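Local coordinates for protein type ii site-specific deoxyribonuclease (Klebsiella pneumoniae, PDB 6EKR) that probably cuts double-stranded DNA at a specific site, as a type IIP restriction endonuclease with a PD-(D/E)xK nuclease fold, at residues S261-C266 with I281-M286. The protein carries 2 engineered substitutions. Residues are numbered along the deposited sequence; the frame is centred on the assembly and turned at random.
Sequences SGMYYC and IPVRTM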
loop_
_atom_site.group_PDB
_atom_site.type_symbol
_atom_site.label_atom_id
_atom_site.label_comp_id
_atom_site.label_asym_id
_atom_site.label_seq_id
_atom_site.Cartn_x
_atom_site.Cartn_y
_atom_site.Cartn_z
ATOM N N SER A 261 -15.614 -10.006 8.758
ATOM C CA SER A 261 -16.617 -10.176 9.786
ATOM C C SER A 261 -16.854 -8.899 10.568
ATOM O O SER A 261 -17.959 -8.662 11.062
ATOM C CB SER A 261 -16.204 -11.291 10.717
ATOM O OG SER A 261 -16.109 -12.494 9.986
ATOM N N GLY A 262 -15.825 -8.068 10.674
ATOM C CA GLY A 262 -15.950 -6.839 11.433
ATOM C C GLY A 262 -14.747 -5.934 11.359
ATOM O O GLY A 262 -13.655 -6.357 10.973
HETATM N N MSE A 263 -14.989 -4.677 11.731
HETATM C CA MSE A 263 -13.988 -3.631 11.846
HETATM C C MSE A 263 -14.060 -3.034 13.241
HETATM O O MSE A 263 -15.132 -2.630 13.703
HETATM C CB MSE A 263 -14.271 -2.537 10.830
HETATM C CG MSE A 263 -13.473 -2.646 9.541
HETATM SE SE MSE A 263 -14.028 -1.245 8.277
HETATM C CE MSE A 263 -14.470 0.177 9.554
ATOM N N TYR A 264 -12.924 -2.964 13.921
ATOM C CA TYR A 264 -12.932 -2.545 15.315
ATOM C C TYR A 264 -11.950 -1.411 15.576
ATOM O O TYR A 264 -10.827 -1.412 15.065
ATOM C CB TYR A 264 -12.674 -3.753 16.225
ATOM C CG TYR A 264 -13.643 -4.907 15.990
ATOM C CD1 TYR A 264 -14.775 -5.062 16.780
ATOM C CD2 TYR A 264 -13.434 -5.827 14.964
ATOM C CE1 TYR A 264 -15.665 -6.099 16.566
ATOM C CE2 TYR A 264 -14.322 -6.864 14.742
ATOM C CZ TYR A 264 -15.433 -6.994 15.550
ATOM O OH TYR A 264 -16.314 -8.022 15.340
ATOM N N TYR A 265 -12.397 -0.432 16.358
ATOM C CA TYR A 265 -11.575 0.710 16.717
ATOM C C TYR A 265 -11.735 1.050 18.181
ATOM O O TYR A 265 -12.803 0.887 18.752
ATOM C CB TYR A 265 -11.975 1.944 15.915
ATOM C CG TYR A 265 -11.654 1.907 14.441
ATOM C CD1 TYR A 265 -10.437 2.389 13.958
ATOM C CD2 TYR A 265 -12.585 1.421 13.525
ATOM C CE1 TYR A 265 -10.149 2.364 12.596
ATOM C CE2 TYR A 265 -12.311 1.393 12.164
ATOM C CZ TYR A 265 -11.100 1.865 11.702
ATOM O OH TYR A 265 -10.850 1.831 10.354
ATOM N N CYS A 266 -10.662 1.532 18.786
ATOM C CA CYS A 266 -10.746 2.143 20.089
ATOM C C CYS A 266 -11.435 3.470 19.907
ATOM O O CYS A 266 -12.330 3.835 20.669
ATOM C CB CYS A 266 -9.351 2.382 20.645
ATOM S SG CYS A 266 -8.668 0.973 21.453
ATOM N N ILE A 281 -21.053 -4.005 6.844
ATOM C CA ILE A 281 -19.986 -4.505 7.734
ATOM C C ILE A 281 -20.083 -3.951 9.164
ATOM O O ILE A 281 -20.186 -2.740 9.362
ATOM C CB ILE A 281 -18.545 -4.299 7.151
ATOM C CG1 ILE A 281 -17.490 -4.919 8.063
ATOM C CG2 ILE A 281 -18.229 -2.832 6.917
ATOM C CD1 ILE A 281 -16.164 -5.200 7.375
ATOM N N PRO A 282 -20.072 -4.845 10.164
ATOM C CA PRO A 282 -19.986 -4.401 11.553
ATOM C C PRO A 282 -18.780 -3.482 11.806
ATOM O O PRO A 282 -17.660 -3.774 11.378
ATOM C CB PRO A 282 -19.837 -5.721 12.330
ATOM C CG PRO A 282 -20.466 -6.748 11.447
ATOM C CD PRO A 282 -20.162 -6.316 10.057
ATOM N N VAL A 283 -19.035 -2.366 12.477
ATOM C CA VAL A 283 -18.004 -1.403 12.847
ATOM C C VAL A 283 -18.179 -1.220 14.335
ATOM O O VAL A 283 -18.988 -0.400 14.777
ATOM C CB VAL A 283 -18.190 -0.034 12.136
ATOM C CG1 VAL A 283 -17.037 0.906 12.454
ATOM C CG2 VAL A 283 -18.348 -0.211 10.641
ATOM N N ARG A 284 -17.446 -2.007 15.110
ATOM C CA ARG A 284 -17.652 -2.036 16.553
ATOM C C ARG A 284 -16.408 -1.541 17.305
ATOM O O ARG A 284 -15.607 -0.805 16.753
ATOM C CB ARG A 284 -18.112 -3.436 17.016
ATOM C CG ARG A 284 -19.281 -4.055 16.232
ATOM C CD ARG A 284 -20.110 -4.950 17.145
ATOM N NE ARG A 284 -21.109 -5.759 16.437
ATOM C CZ ARG A 284 -20.911 -7.013 16.024
ATOM N NH1 ARG A 284 -19.749 -7.615 16.239
ATOM N NH2 ARG A 284 -21.869 -7.675 15.386
ATOM N N THR A 285 -16.247 -1.958 18.555
ATOM C CA THR A 285 -15.269 -1.370 19.469
ATOM C C THR A 285 -14.217 -2.417 19.831
ATOM O O THR A 285 -14.433 -3.608 19.582
ATOM C CB THR A 285 -16.012 -0.844 20.717
ATOM O OG1 THR A 285 -16.769 0.313 20.354
ATOM C CG2 THR A 285 -15.080 -0.428 21.781
HETATM N N MSE A 286 -13.078 -1.998 20.391
HETATM C CA MSE A 286 -12.050 -2.968 20.800
HETATM C C MSE A 286 -12.492 -3.799 22.000
HETATM O O MSE A 286 -12.081 -4.949 22.145
HETATM C CB MSE A 286 -10.687 -2.313 21.053
HETATM C CG MSE A 286 -9.843 -2.083 19.795
HETATM SE SE MSE A 286 -9.700 -3.640 18.614
HETATM C CE MSE A 286 -8.785 -4.862 19.831
#
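Y264 and R284 sit beside each other on neighbouring parallel strands, on one face of the sheet, and their side chains run the same way. Y264 CB packs on the selenium of selenomethionine M286, 3.8 Å from SE. With CG anti to the carbonyl carbon, chi1 -55° sets the ring beside the R284 side chain, across the line of strand 283-285. CD1 lies 3.2 Å from T285 O, which sits at the ring edge near its plane. CE1 comes 3.6 Å from R284 CB. The tip, OH, is 3.6 Å from R284 NH1, and the ring and guanidinium planes are 55° apart. Outside the two segments, D292 of helix 286-298 takes a salt bridge from R284 NH1 and a hydrogen bond from Y264 OH, so one carboxylate ties the two tips together. The R284 guanidinium also has P282 CB over one face. F289 of the same helix meets the Y264 ring edge-to-face.

Strands 262-265 and 283-285 are joined by helix 275-278 in a beta-alpha-beta unit. They form one end of the mixed five-stranded sheet of this PD-(D/E)xK nuclease, with 283-285 as its outermost strand within the chain. The ladder starts with M263 N to P282 O, 2.8 Å. R284 N then bonds to M263 O. Y265 N to R284 O is longer, at 3.3 Å. Beyond it, M286 N makes a weak bond to Y265 O. M286 begins helix 286-298, with T285 just before it at the N-cap position.

Selenomethionine M263 and V283 lie on the opposite face. The M263 chain bends at chi3 (33°), and CE lies 3.9 Å from V283 CG1. The same CE lies in plane at the edge of the Y265 ring, whose OH hydrogen-bonds to E231.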